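Local atomic coordinates of blood group a-and b-cleaving endo-beta-galactosidase (Streptococcus pneumoniae, PDB entry 2YGM), a protein that probably cleaves blood group A and B glycans, the deposited fragment comprising two NPCBM-family modules that probably bind carbohydrate. Residues Asn225-Leu230 with Glu238-Leu243; Thr263-Tyr268 with Phe315-Glu320; Ser267-Asp272 with Asp341-Gly346; Ala283-Phe288 with Lys306-Asp311. All blocks are in the same frame, centred on the assembly; numbering follows the deposited sequence. Where two conformers were deposited one is given.

Contact 1 of 4, residues Asn225-Leu230 with Glu238-Leu243; sequences NNKIKL and EFNKGL
Phe-239 N donates to Ile-228 O at 2.7 Å, and one step along Lys-229 and Glu-238 form an antiparallel non-hydrogen-bonded pair, so the two segments run in opposite directions as the arms of a beta hairpin (strands 228-232 and 235-239). The same carbonyl is also approached by Glu-238 CA. The hairpin has two unlike faces.

On the buried face, Ile-228, Leu-230 and Phe-239 gather. Leu-230 reaches the ring with one branch, CD1 lying 3.7 Å from Phe-239 CE1, and the two side chains cross at about a right angle. Ile-228 packs on the backbone of Gly-242: CG1 stands anti to the carbonyl carbon (chi1 -72°), and the extended chi2 carries Ile-228 CD1 to 3.6 Å from Gly-242 C. Val-344 of strand 342-352 touches both Ile-228 and Leu-230, while Pro-179 and Asn-183 of helix 179-184 touch Phe-239, which places this face against the main body of the module.

The other face is charged and looser. Lys-229 brings NZ 4.0 Å from Glu-238 OE2, a long salt bridge that can fix neither chain firmly.

Beyond the hairpin, Lys-241 turns away to salt bridges with Asp-194 and Asp-214. Lys-227 lies alongside the end of the hairpin, its CB 3.3 Å from Phe-239 O; bends at chi2 and chi4 then curl its tip over, and NZ makes a weak hydrogen bond of 3.3 Å to Asn-240 OD1.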
loop_
_atom_site.group_PDB
_atom_site.type_symbol
_atom_site.label_atom_id
_atom_site.label_comp_id
_atom_site.label_asym_id
_atom_site.label_seq_id
_atom_site.Cartn_x
_atom_site.Cartn_y
_atom_site.Cartn_z
ATOM N N ASN A 225 13.715 19.227 -1.156
ATOM C CA ASN A 225 13.078 18.325 -2.107
ATOM C C ASN A 225 12.352 17.193 -1.394
ATOM O O ASN A 225 11.956 16.206 -2.020
ATOM C CB ASN A 225 14.107 17.767 -3.102
ATOM C CG ASN A 225 14.785 18.857 -3.932
ATOM O OD1 ASN A 225 14.190 19.894 -4.241
ATOM N ND2 ASN A 225 16.040 18.615 -4.305
ATOM N N ASN A 226 12.179 17.348 -0.081
ATOM C CA ASN A 226 11.463 16.371 0.737
ATOM C C ASN A 226 10.015 16.202 0.294
ATOM O O ASN A 226 9.356 17.170 -0.095
ATOM C CB ASN A 226 11.512 16.753 2.220
ATOM C CG ASN A 226 12.892 16.564 2.832
ATOM O OD1 ASN A 226 13.556 15.550 2.607
ATOM N ND2 ASN A 226 13.324 17.542 3.623
ATOM N N LYS A 227 9.536 14.964 0.356
ATOM C CA LYS A 227 8.186 14.625 -0.070
ATOM C C LYS A 227 7.169 14.989 1.000
ATOM O O LYS A 227 7.520 15.176 2.164
ATOM C CB LYS A 227 8.089 13.128 -0.379
ATOM C CG LYS A 227 9.151 12.594 -1.332
ATOM C CD LYS A 227 8.771 12.800 -2.791
ATOM C CE LYS A 227 9.722 12.051 -3.712
ATOM N NZ LYS A 227 9.723 10.588 -3.418
ATOM N N ILE A 228 5.907 15.094 0.593
ATOM C CA ILE A 228 4.793 15.264 1.522
ATOM C C ILE A 228 4.696 14.038 2.437
ATOM O O ILE A 228 4.795 12.904 1.969
ATOM C CB ILE A 228 3.456 15.504 0.758
ATOM C CG1 ILE A 228 3.443 16.906 0.142
ATOM C CG2 ILE A 228 2.246 15.322 1.673
ATOM C CD1 ILE A 228 2.486 17.071 -1.030
ATOM N N LYS A 229 4.523 14.279 3.735
ATOM C CA LYS A 229 4.357 13.208 4.717
ATOM C C LYS A 229 3.147 13.483 5.612
ATOM O O LYS A 229 3.006 14.575 6.164
ATOM C CB LYS A 229 5.629 13.037 5.557
ATOM C CG LYS A 229 5.704 11.710 6.319
ATOM C CD LYS A 229 6.762 11.722 7.433
ATOM C CE LYS A 229 8.111 11.169 6.976
ATOM N NZ LYS A 229 8.944 12.182 6.270
ATOM N N LEU A 230 2.277 12.483 5.743
ATOM C CA LEU A 230 1.041 12.615 6.515
ATOM C C LEU A 230 0.856 11.473 7.513
ATOM O O LEU A 230 1.500 10.428 7.399
ATOM C CB LEU A 230 -0.167 12.680 5.572
ATOM C CG LEU A 230 -0.356 13.961 4.751
ATOM C CD1 LEU A 230 -1.220 13.718 3.522
ATOM C CD2 LEU A 230 -0.946 15.069 5.612
ATOM N N GLU A 238 4.659 8.696 3.450
ATOM C CA GLU A 238 5.130 9.614 2.410
ATOM C C GLU A 238 4.251 9.584 1.159
ATOM O O GLU A 238 3.617 8.576 0.852
ATOM C CB GLU A 238 6.581 9.314 2.026
ATOM C CG GLU A 238 7.616 10.093 2.818
ATOM C CD GLU A 238 9.022 9.976 2.239
ATOM O OE1 GLU A 238 9.236 9.154 1.321
ATOM O OE2 GLU A 238 9.920 10.709 2.705
ATOM N N PHE A 239 4.226 10.710 0.452
ATOM C CA PHE A 239 3.475 10.854 -0.788
ATOM C C PHE A 239 4.396 11.385 -1.872
ATOM O O PHE A 239 5.139 12.340 -1.648
ATOM C CB PHE A 239 2.299 11.809 -0.598
ATOM C CG PHE A 239 1.113 11.187 0.079
ATOM C CD1 PHE A 239 1.062 11.072 1.464
ATOM C CD2 PHE A 239 0.038 10.727 -0.671
ATOM C CE1 PHE A 239 -0.036 10.496 2.095
ATOM C CE2 PHE A 239 -1.066 10.150 -0.050
ATOM C CZ PHE A 239 -1.101 10.037 1.341
ATOM N N ASN A 240 4.356 10.759 -3.042
ATOM C CA ASN A 240 5.149 11.217 -4.184
ATOM C C ASN A 240 4.593 12.502 -4.783
ATOM O O ASN A 240 5.347 13.402 -5.137
ATOM C CB ASN A 240 5.236 10.126 -5.258
ATOM C CG ASN A 240 5.909 8.859 -4.754
ATOM O OD1 ASN A 240 6.893 8.913 -4.018
ATOM N ND2 ASN A 240 5.382 7.709 -5.160
ATOM N N LYS A 241 3.267 12.579 -4.880
ATOM C CA LYS A 241 2.597 13.720 -5.509
ATOM C C LYS A 241 1.687 14.457 -4.533
ATOM O O LYS A 241 1.230 13.880 -3.544
ATOM C CB LYS A 241 1.790 13.260 -6.732
ATOM C CG LYS A 241 2.583 12.451 -7.765
ATOM C CD LYS A 241 3.686 13.272 -8.427
ATOM C CE LYS A 241 3.119 14.255 -9.445
ATOM N NZ LYS A 241 4.142 15.243 -9.858
ATOM N N GLY A 242 1.431 15.733 -4.814
ATOM C CA GLY A 242 0.471 16.509 -4.040
ATOM C C GLY A 242 0.725 18.003 -4.045
ATOM O O GLY A 242 1.608 18.494 -4.760
ATOM N N LEU A 243 -0.050 18.726 -3.240
ATOM C CA LEU A 243 0.077 20.181 -3.149
ATOM C C LEU A 243 0.302 20.680 -1.721
ATOM O O LEU A 243 -0.333 20.204 -0.780
ATOM C CB LEU A 243 -1.146 20.871 -3.769
ATOM C CG LEU A 243 -1.375 20.714 -5.277
ATOM C CD1 LEU A 243 -2.698 21.350 -5.676
ATOM C CD2 LEU A 243 -0.223 21.298 -6.098
#

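Contact 2 of 4, residues Thr263-Tyr268 with Phe315-Glu320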
loop_
_atom_site.group_PDB
_atom_site.type_symbol
_atom_site.label_atom_id
_atom_site.label_comp_id
_atom_site.label_asym_id
_atom_site.label_seq_id
_atom_site.Cartn_x
_atom_site.Cartn_y
_atom_site.Cartn_z
ATOM N N THR A 263 -14.544 13.664 -13.557
ATOM C CA THR A 263 -15.662 13.063 -12.836
ATOM C C THR A 263 -15.440 13.010 -11.326
ATOM O O THR A 263 -16.376 12.752 -10.570
ATOM C CB THR A 263 -15.932 11.619 -13.329
ATOM O OG1 THR A 263 -14.719 10.858 -13.263
ATOM C CG2 THR A 263 -16.458 11.618 -14.762
ATOM N N ARG A 264 -14.209 13.264 -10.889
ATOM C CA ARG A 264 -13.810 12.929 -9.528
ATOM C C ARG A 264 -12.596 13.733 -9.081
ATOM O O ARG A 264 -11.675 13.973 -9.857
ATOM C CB ARG A 264 -13.483 11.434 -9.469
ATOM C CG ARG A 264 -13.871 10.693 -8.208
ATOM C CD ARG A 264 -13.720 9.184 -8.458
ATOM N NE ARG A 264 -13.663 8.379 -7.235
ATOM C CZ ARG A 264 -13.232 7.116 -7.180
ATOM N NH1 ARG A 264 -12.808 6.492 -8.278
ATOM N NH2 ARG A 264 -13.213 6.469 -6.021
ATOM N N PHE A 265 -12.613 14.155 -7.822
ATOM C CA PHE A 265 -11.419 14.698 -7.170
ATOM C C PHE A 265 -11.070 13.794 -6.008
ATOM O O PHE A 265 -11.933 13.469 -5.198
ATOM C CB PHE A 265 -11.649 16.128 -6.679
ATOM C CG PHE A 265 -10.561 16.638 -5.773
ATOM C CD1 PHE A 265 -9.339 17.054 -6.294
ATOM C CD2 PHE A 265 -10.757 16.694 -4.393
ATOM C CE1 PHE A 265 -8.330 17.518 -5.457
ATOM C CE2 PHE A 265 -9.753 17.159 -3.548
ATOM C CZ PHE A 265 -8.540 17.575 -4.081
ATOM N N ILE A 266 -9.811 13.373 -5.941
ATOM C CA ILE A 266 -9.350 12.501 -4.860
ATOM C C ILE A 266 -8.046 13.008 -4.266
ATOM O O ILE A 266 -7.098 13.310 -4.993
ATOM C CB ILE A 266 -9.174 11.023 -5.309
ATOM C CG1 ILE A 266 -10.399 10.525 -6.083
ATOM C CG2 ILE A 266 -8.914 10.121 -4.096
ATOM C CD1 ILE A 266 -10.265 9.095 -6.607
ATOM N N SER A 267 -8.018 13.098 -2.938
ATOM C CA SER A 267 -6.831 13.502 -2.188
ATOM C C SER A 267 -6.994 13.174 -0.710
ATOM O O SER A 267 -8.111 13.182 -0.185
ATOM C CB SER A 267 -6.592 15.007 -2.329
ATOM O OG SER A 267 -5.352 15.380 -1.758
ATOM N N TYR A 268 -5.877 12.873 -0.051
ATOM C CA TYR A 268 -5.808 12.923 1.402
ATOM C C TYR A 268 -5.459 14.349 1.810
ATOM O O TYR A 268 -4.674 15.027 1.133
ATOM C CB TYR A 268 -4.767 11.943 1.955
ATOM C CG TYR A 268 -5.198 10.491 1.903
ATOM C CD1 TYR A 268 -4.958 9.719 0.770
ATOM C CD2 TYR A 268 -5.844 9.892 2.984
ATOM C CE1 TYR A 268 -5.349 8.389 0.706
ATOM C CE2 TYR A 268 -6.243 8.553 2.933
ATOM C CZ TYR A 268 -5.990 7.810 1.788
ATOM O OH TYR A 268 -6.376 6.489 1.707
ATOM N N PHE A 315 -7.524 12.702 6.430
ATOM C CA PHE A 315 -8.750 12.073 5.955
ATOM C C PHE A 315 -8.813 12.069 4.436
ATOM O O PHE A 315 -8.158 12.877 3.767
ATOM C CB PHE A 315 -9.991 12.752 6.542
ATOM C CG PHE A 315 -9.985 14.244 6.411
ATOM C CD1 PHE A 315 -10.370 14.854 5.223
ATOM C CD2 PHE A 315 -9.595 15.042 7.483
ATOM C CE1 PHE A 315 -10.362 16.234 5.100
ATOM C CE2 PHE A 315 -9.584 16.420 7.373
ATOM C CZ PHE A 315 -9.966 17.022 6.183
ATOM N N LEU A 316 -9.621 11.156 3.910
ATOM C CA LEU A 316 -9.728 10.945 2.480
ATOM C C LEU A 316 -10.875 11.756 1.892
ATOM O O LEU A 316 -12.023 11.652 2.336
ATOM C CB LEU A 316 -9.890 9.449 2.181
ATOM C CG LEU A 316 -10.245 8.984 0.763
ATOM C CD1 LEU A 316 -9.185 9.400 -0.258
ATOM C CD2 LEU A 316 -10.454 7.475 0.754
ATOM N N VAL A 317 -10.541 12.573 0.898
ATOM C CA VAL A 317 -11.534 13.308 0.128
ATOM C C VAL A 317 -11.705 12.616 -1.220
ATOM O O VAL A 317 -10.751 12.476 -1.992
ATOM C CB VAL A 317 -11.135 14.789 -0.070
ATOM C CG1 VAL A 317 -12.236 15.555 -0.798
ATOM C CG2 VAL A 317 -10.844 15.441 1.266
ATOM N N ASP A 318 -12.931 12.173 -1.481
ATOM C CA ASP A 318 -13.276 11.468 -2.706
ATOM C C ASP A 318 -14.666 11.921 -3.112
ATOM O O ASP A 318 -15.664 11.308 -2.735
ATOM C CB ASP A 318 -13.236 9.950 -2.473
ATOM C CG ASP A 318 -13.449 9.138 -3.749
ATOM O OD1 ASP A 318 -13.800 9.708 -4.806
ATOM O OD2 ASP A 318 -13.270 7.904 -3.688
ATOM N N VAL A 319 -14.722 13.003 -3.883
ATOM C CA VAL A 319 -15.995 13.631 -4.218
ATOM C C VAL A 319 -16.325 13.561 -5.713
ATOM O O VAL A 319 -15.450 13.730 -6.567
ATOM C CB VAL A 319 -16.078 15.089 -3.662
ATOM C CG1 VAL A 319 -15.138 16.036 -4.412
ATOM C CG2 VAL A 319 -17.521 15.603 -3.669
ATOM N N GLU A 320 -17.596 13.291 -5.998
ATOM C CA GLU A 320 -18.148 13.271 -7.343
ATOM C C GLU A 320 -18.170 14.687 -7.907
ATOM O O GLU A 320 -18.650 15.607 -7.248
ATOM C CB GLU A 320 -19.576 12.717 -7.276
ATOM C CG GLU A 320 -20.207 12.293 -8.598
ATOM C CD GLU A 320 -21.528 11.562 -8.386
ATOM O OE1 GLU A 320 -22.550 12.221 -8.091
ATOM O OE2 GLU A 320 -21.544 10.319 -8.506
#
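Strands 262-270 and 315-320 are antiparallel neighbours in one sheet of a beta-sandwich module; the axes of segments 263-268 and 315-320 approach to 4.7 Å at an angle of 177°. Hydrogen-bonded pairs at Phe-265 with Val-319 and at Ser-267 with Val-317 zip the backbones together; the shortest of these bonds runs 2.7 Å from Val-317 N to Ser-267 O.

On the face bearing Arg-264, Ile-266 and Tyr-268, an extended Arg-264 grips Asp-318 side-on. Arg-264 NE gives to Asp-318 OD1 at 2.8 Å and Arg-264 NH2 to Asp-318 OD2 at 2.7 Å, each oxygen using its syn lone pair, with the guanidinium and carboxylate planes only 27° apart. Ile-266 CD1 sits 3.5 Å above the centre of the guanidinium of Arg-264. Farther along, Leu-316 swings CD1 over one face of the Tyr-268 ring, 4.2 Å from its centroid, a CH-pi contact offset toward the rim.

The face bearing Phe-265, Ser-267, Val-317 and Val-319 is mostly apolar: Val-317 CG1 meets the edge of the Phe-265 ring at CE2, 4.0 Å away, and Val-319 CG1 also lies near the ring plane. Ile-297 and Tyr-298 touch these valines from the other sheet. Two bonds and a covered face should hold the Arg-264 guanidinium in a fixed rotation, and the paired charge probably makes its partly buried position less costly.

Contact 3 of 4, residues Ser267-Asp272 with Asp341-Gly346; sequences SYVGID and DELVLG. With NA (sodium ion), chain F.
The Tyr-268 ring is met at its edge, near its own plane, by Gly-346 O, and Pro-179 and Leu-182 of helix 179-184 also touch the side chain. This is antiparallel pairing inside a beta-sandwich: strand 262-270 pairs with strand 342-352, which turns a corner at Gly-346. Two backbone bonds join Tyr-268 to Gly-346, Tyr-268 N to Gly-346 O at 3.0 Å and Gly-346 N to Tyr-268 O at 2.7 Å. Farther on, Val-344 N gives to Gly-270 O at 3.0 Å, whereas the return bond from Gly-270 N is weak.

Val-269 and Leu-345 point the same way, side by side, with CG2 of the valine 3.7 Å from CD2 of the leucine; Phe-288 of the facing sheet touches both. On the other side, Val-344 CG2 is wedged between its own backbone N and carbonyl carbon, which sets it 3.5 Å from Asp-272 N. The carboxylate of Asp-272 turns to Ser-274 and to Lys-229 N.

Past the last strand pair, a water takes over: it accepts from Asp-272 N at 2.9 Å and gives weakly to Glu-342 O. At the far end Asp-341 OD1 binds a sodium ion at 2.6 Å.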
loop_
_atom_site.group_PDB
_atom_site.type_symbol
_atom_site.label_atom_id
_atom_site.label_comp_id
_atom_site.label_asym_id
_atom_site.label_seq_id
_atom_site.Cartn_x
_atom_site.Cartn_y
_atom_site.Cartn_z
ATOM N N SER A 267 -8.018 13.098 -2.938
ATOM C CA SER A 267 -6.831 13.502 -2.188
ATOM C C SER A 267 -6.994 13.174 -0.710
ATOM O O SER A 267 -8.111 13.182 -0.185
ATOM C CB SER A 267 -6.592 15.007 -2.329
ATOM O OG SER A 267 -5.352 15.380 -1.758
ATOM N N TYR A 268 -5.877 12.873 -0.051
ATOM C CA TYR A 268 -5.808 12.923 1.402
ATOM C C TYR A 268 -5.459 14.349 1.810
ATOM O O TYR A 268 -4.674 15.027 1.133
ATOM C CB TYR A 268 -4.767 11.943 1.955
ATOM C CG TYR A 268 -5.198 10.491 1.903
ATOM C CD1 TYR A 268 -4.958 9.719 0.770
ATOM C CD2 TYR A 268 -5.844 9.892 2.984
ATOM C CE1 TYR A 268 -5.349 8.389 0.706
ATOM C CE2 TYR A 268 -6.243 8.553 2.933
ATOM C CZ TYR A 268 -5.990 7.810 1.788
ATOM O OH TYR A 268 -6.376 6.489 1.707
ATOM N N VAL A 269 -6.057 14.797 2.911
ATOM C CA VAL A 269 -5.859 16.154 3.415
ATOM C C VAL A 269 -5.459 16.125 4.891
ATOM O O VAL A 269 -6.096 15.456 5.701
ATOM C CB VAL A 269 -7.131 17.027 3.211
ATOM C CG1 VAL A 269 -6.899 18.459 3.691
ATOM C CG2 VAL A 269 -7.542 17.038 1.739
ATOM N N GLY A 270 -4.391 16.848 5.219
ATOM C CA GLY A 270 -3.925 17.000 6.599
ATOM C C GLY A 270 -2.766 17.977 6.699
ATOM O O GLY A 270 -2.449 18.663 5.733
ATOM N N ILE A 271 -2.142 18.039 7.876
ATOM C CA ILE A 271 -0.958 18.861 8.100
ATOM C C ILE A 271 0.277 17.989 7.915
ATOM O O ILE A 271 0.326 16.865 8.412
ATOM C CB ILE A 271 -0.952 19.505 9.530
ATOM C CG1 ILE A 271 -2.003 20.606 9.650
ATOM C CG2 ILE A 271 0.396 20.104 9.873
ATOM C CD1 ILE A 271 -3.229 20.195 10.406
ATOM N N ASP A 272 1.264 18.507 7.188
ATOM C CA ASP A 272 2.523 17.803 6.974
ATOM C C ASP A 272 3.257 17.546 8.289
ATOM O O ASP A 272 3.225 18.372 9.204
ATOM C CB ASP A 272 3.422 18.592 6.028
ATOM C CG ASP A 272 4.478 17.723 5.371
ATOM O OD1 ASP A 272 4.170 17.098 4.331
ATOM O OD2 ASP A 272 5.615 17.674 5.889
ATOM N N ASP A 341 -0.955 27.369 9.778
ATOM C CA ASP A 341 -1.941 27.372 8.694
ATOM C C ASP A 341 -1.564 26.474 7.505
ATOM O O ASP A 341 -2.330 26.362 6.548
ATOM C CB ASP A 341 -2.187 28.803 8.199
ATOM C CG ASP A 341 -2.939 29.660 9.199
ATOM O OD1 ASP A 341 -3.922 29.177 9.807
ATOM O OD2 ASP A 341 -2.547 30.834 9.371
ATOM N N GLU A 342 -0.399 25.835 7.572
ATOM C CA GLU A 342 0.118 25.048 6.448
ATOM C C GLU A 342 -0.620 23.734 6.229
ATOM O O GLU A 342 -0.621 22.860 7.097
ATOM C CB GLU A 342 1.620 24.794 6.592
ATOM C CG GLU A 342 2.440 26.075 6.727
ATOM C CD GLU A 342 3.694 26.075 5.877
ATOM O OE1 GLU A 342 4.102 25.004 5.376
ATOM O OE2 GLU A 342 4.276 27.164 5.705
ATOM N N LEU A 343 -1.246 23.619 5.059
ATOM C CA LEU A 343 -1.954 22.410 4.626
ATOM C C LEU A 343 -1.185 21.676 3.538
ATOM O O LEU A 343 -0.446 22.291 2.769
ATOM C CB LEU A 343 -3.332 22.770 4.053
ATOM C CG LEU A 343 -4.591 22.580 4.893
ATOM C CD1 LEU A 343 -5.797 22.601 3.990
ATOM C CD2 LEU A 343 -4.546 21.274 5.645
ATOM N N VAL A 344 -1.380 20.360 3.470
ATOM C CA VAL A 344 -0.935 19.574 2.317
ATOM C C VAL A 344 -2.055 18.700 1.776
ATOM O O VAL A 344 -2.859 18.156 2.533
ATOM C CB VAL A 344 0.330 18.715 2.587
ATOM C CG1 VAL A 344 1.588 19.569 2.504
ATOM C CG2 VAL A 344 0.245 17.993 3.919
ATOM N N LEU A 345 -2.114 18.600 0.453
ATOM C CA LEU A 345 -3.030 17.684 -0.204
ATOM C C LEU A 345 -2.187 16.541 -0.763
ATOM O O LEU A 345 -1.460 16.710 -1.743
ATOM C CB LEU A 345 -3.830 18.392 -1.310
ATOM C CG LEU A 345 -4.473 19.752 -0.983
ATOM C CD1 LEU A 345 -5.031 20.425 -2.231
ATOM C CD2 LEU A 345 -5.549 19.635 0.078
ATOM N N GLY A 346 -2.264 15.391 -0.104
ATOM C CA GLY A 346 -1.453 14.238 -0.482
ATOM C C GLY A 346 -2.068 13.425 -1.602
ATOM O O GLY A 346 -3.188 12.929 -1.474
HETATM NA NA NA F . -4.333 28.589 12.311
HETATM O O HOH W 1 1.475 21.295 6.409
#

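Contact 4 of 4, residues Ala283-Phe288 with Lys306-Asp311; sequences ADIQKF and KGIKYD. With NA (sodium ion), chain F.
Ile-285 and Ile-308 make the tight part: their side chains lie side by side, pointing the same way, with Ile-285 CB 3.5 Å from Ile-308 CG1. Ile-308 chi1 of 67° puts CG1 between the backbone N and the carbonyl carbon, on the side of Ile-285. Leu-343 touches both isoleucines and Ile-271 touches Ile-308, so this side is buried.

Ala-283 CB fits against Lys-306 O at 3.3 Å, next to Gly-307. With no side chain in the way, Gly-307 brings its CA within 3.3 Å of Gln-286 O.

The other flank is looser and meets solvent. Lys-306 is exposed and its side chain heads away; the aliphatic chain of Lys-309 only skirts Ala-283, CG standing 4.4 Å from Ala-283 CA, before NZ bonds to Ser-280 O. The Tyr-310 side chain leads away from this contact to stack on His-277 and bond Arg-273 O.

Between the two sides, Ile-308 N gives to Ile-285 O at 2.9 Å, while Ile-308 O accepts twice, from Ile-285 N at 3.2 Å in the carbonyl plane and from Asp-284 N at 3.0 Å, tilted 34° from it. Asp-284 O binds the sodium ion, as does Asp-341. Asp-284 and Ile-285 together face Ile-308, the geometry of a classic beta bulge, here where loop 306-311 meets strand 285-292.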
loop_
_atom_site.group_PDB
_atom_site.type_symbol
_atom_site.label_atom_id
_atom_site.label_comp_id
_atom_site.label_asym_id
_atom_site.label_seq_id
_atom_site.Cartn_x
_atom_site.Cartn_y
_atom_site.Cartn_z
ATOM N N ALA A 283 -8.439 24.238 16.584
ATOM C CA ALA A 283 -7.921 23.644 15.357
ATOM C C ALA A 283 -6.884 24.538 14.689
ATOM O O ALA A 283 -6.922 25.760 14.838
ATOM C CB ALA A 283 -9.059 23.361 14.397
ATOM N N ASP A 284 -5.960 23.912 13.962
ATOM C CA ASP A 284 -5.017 24.628 13.098
ATOM C C ASP A 284 -5.692 25.059 11.802
ATOM O O ASP A 284 -5.497 26.184 11.332
ATOM C CB ASP A 284 -3.803 23.752 12.782
ATOM C CG ASP A 284 -2.898 23.554 13.979
ATOM O OD1 ASP A 284 -3.104 24.238 15.007
ATOM O OD2 ASP A 284 -1.980 22.714 13.893
ATOM N N ILE A 285 -6.479 24.146 11.238
ATOM C CA ILE A 285 -7.254 24.383 10.026
ATOM C C ILE A 285 -8.718 24.164 10.372
ATOM O O ILE A 285 -9.069 23.107 10.901
ATOM C CB ILE A 285 -6.867 23.376 8.909
ATOM C CG1 ILE A 285 -5.347 23.377 8.651
ATOM C CG2 ILE A 285 -7.693 23.611 7.639
ATOM C CD1 ILE A 285 -4.797 24.632 8.002
ATOM N N GLN A 286 -9.564 25.152 10.076
ATOM C CA GLN A 286 -10.986 25.032 10.382
ATOM C C GLN A 286 -11.674 24.025 9.457
ATOM O O GLN A 286 -12.369 23.132 9.939
ATOM C CB GLN A 286 -11.688 26.394 10.357
ATOM C CG GLN A 286 -12.886 26.490 11.306
ATOM C CD GLN A 286 -12.503 26.287 12.768
ATOM O OE1 GLN A 286 -11.701 27.038 13.326
ATOM N NE2 GLN A 286 -13.085 25.270 13.397
ATOM N N LYS A 287 -11.461 24.154 8.145
ATOM C CA LYS A 287 -12.072 23.261 7.155
ATOM C C LYS A 287 -11.438 23.362 5.761
ATOM O O LYS A 287 -10.766 24.344 5.436
ATOM C CB LYS A 287 -13.582 23.513 7.060
ATOM C CG LYS A 287 -13.944 24.884 6.491
ATOM C CD LYS A 287 -15.398 25.229 6.745
ATOM C CE LYS A 287 -15.782 26.494 6.009
ATOM N NZ LYS A 287 -17.180 26.894 6.324
ATOM N N PHE A 288 -11.662 22.327 4.953
ATOM C CA PHE A 288 -11.247 22.306 3.552
ATOM C C PHE A 288 -12.477 22.036 2.691
ATOM O O PHE A 288 -13.251 21.115 2.970
ATOM C CB PHE A 288 -10.148 21.256 3.318
ATOM C CG PHE A 288 -9.806 21.033 1.863
ATOM C CD1 PHE A 288 -8.920 21.876 1.203
ATOM C CD2 PHE A 288 -10.369 19.968 1.154
ATOM C CE1 PHE A 288 -8.600 21.669 -0.149
ATOM C CE2 PHE A 288 -10.060 19.755 -0.193
ATOM C CZ PHE A 288 -9.172 20.610 -0.846
ATOM N N LYS A 306 -14.846 19.903 14.236
ATOM C CA LYS A 306 -13.945 20.573 15.163
ATOM C C LYS A 306 -12.695 21.092 14.455
ATOM O O LYS A 306 -11.912 21.846 15.041
ATOM C CB LYS A 306 -13.568 19.630 16.313
ATOM C CG LYS A 306 -13.529 20.304 17.685
ATOM C CD LYS A 306 -12.999 19.376 18.787
ATOM C CE LYS A 306 -13.899 18.154 19.024
ATOM N NZ LYS A 306 -15.251 18.512 19.541
ATOM N N GLY A 307 -12.521 20.698 13.194
ATOM C CA GLY A 307 -11.359 21.099 12.402
ATOM C C GLY A 307 -10.270 20.048 12.465
ATOM O O GLY A 307 -10.536 18.895 12.817
ATOM N N ILE A 308 -9.041 20.434 12.122
ATOM C CA ILE A 308 -7.908 19.507 12.186
ATOM C C ILE A 308 -6.673 20.087 12.880
ATOM O O ILE A 308 -6.303 21.241 12.655
ATOM C CB ILE A 308 -7.525 18.914 10.788
ATOM C CG1 ILE A 308 -6.962 19.984 9.857
ATOM C CG2 ILE A 308 -8.725 18.208 10.140
ATOM C CD1 ILE A 308 -6.280 19.425 8.627
ATOM N N LYS A 309 -6.049 19.268 13.728
ATOM C CA LYS A 309 -4.796 19.623 14.392
ATOM C C LYS A 309 -3.641 18.850 13.756
ATOM O O LYS A 309 -3.842 18.083 12.819
ATOM C CB LYS A 309 -4.853 19.300 15.891
ATOM C CG LYS A 309 -6.060 19.837 16.658
ATOM C CD LYS A 309 -5.891 19.531 18.147
ATOM C CE LYS A 309 -7.224 19.290 18.852
ATOM N NZ LYS A 309 -7.932 20.554 19.200
ATOM N N TYR A 310 -2.438 19.049 14.284
ATOM C CA TYR A 310 -1.252 18.330 13.838
ATOM C C TYR A 310 -1.353 16.822 14.065
ATOM O O TYR A 310 -0.858 16.037 13.256
ATOM C CB TYR A 310 -0.014 18.870 14.548
ATOM C CG TYR A 310 1.278 18.187 14.158
ATOM C CD1 TYR A 310 1.957 18.551 12.995
ATOM C CD2 TYR A 310 1.828 17.182 14.956
ATOM C CE1 TYR A 310 3.146 17.931 12.634
ATOM C CE2 TYR A 310 3.017 16.552 14.603
ATOM C CZ TYR A 310 3.671 16.932 13.442
ATOM O OH TYR A 310 4.851 16.321 13.085
ATOM N N ASP A 311 -1.989 16.431 15.168
ATOM C CA ASP A 311 -2.127 15.024 15.531
ATOM C C ASP A 311 -3.365 14.356 14.922
ATOM O O ASP A 311 -3.689 13.216 15.263
ATOM C CB ASP A 311 -2.113 14.854 17.060
ATOM C CG ASP A 311 -3.267 15.573 17.755
ATOM O OD1 ASP A 311 -4.351 15.731 17.154
ATOM O OD2 ASP A 311 -3.089 15.972 18.927
HETATM NA NA NA F . -4.333 28.589 12.311
#

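Overall arrangement
All four contacts lie in the second NPCBM module. Contacts 2 and 3 share Ser-267 and Tyr-268 and place strand 262-270 between strands 315-320 and 342-352; a probable bond from Val-269 N to Phe-315 O at 3.0 Å carries the contact 2 pairing on along 262-270, beside contact 3. Contact 1 lies beside contact 3, their centres about 10 Å apart, joined by Leu-243 O to Leu-345 N at 2.7 Å. Contact 4, about 10 Å from contact 3 between centres, is nested in the loops closed by contacts 2 and 3 and packs Ile-308 CD1 3.6 Å from Ile-271 CD1. One sodium ion bridges contacts 3 and 4. Contacts 1 and 4 do not touch, their nearest atoms lying about 7 Å apart.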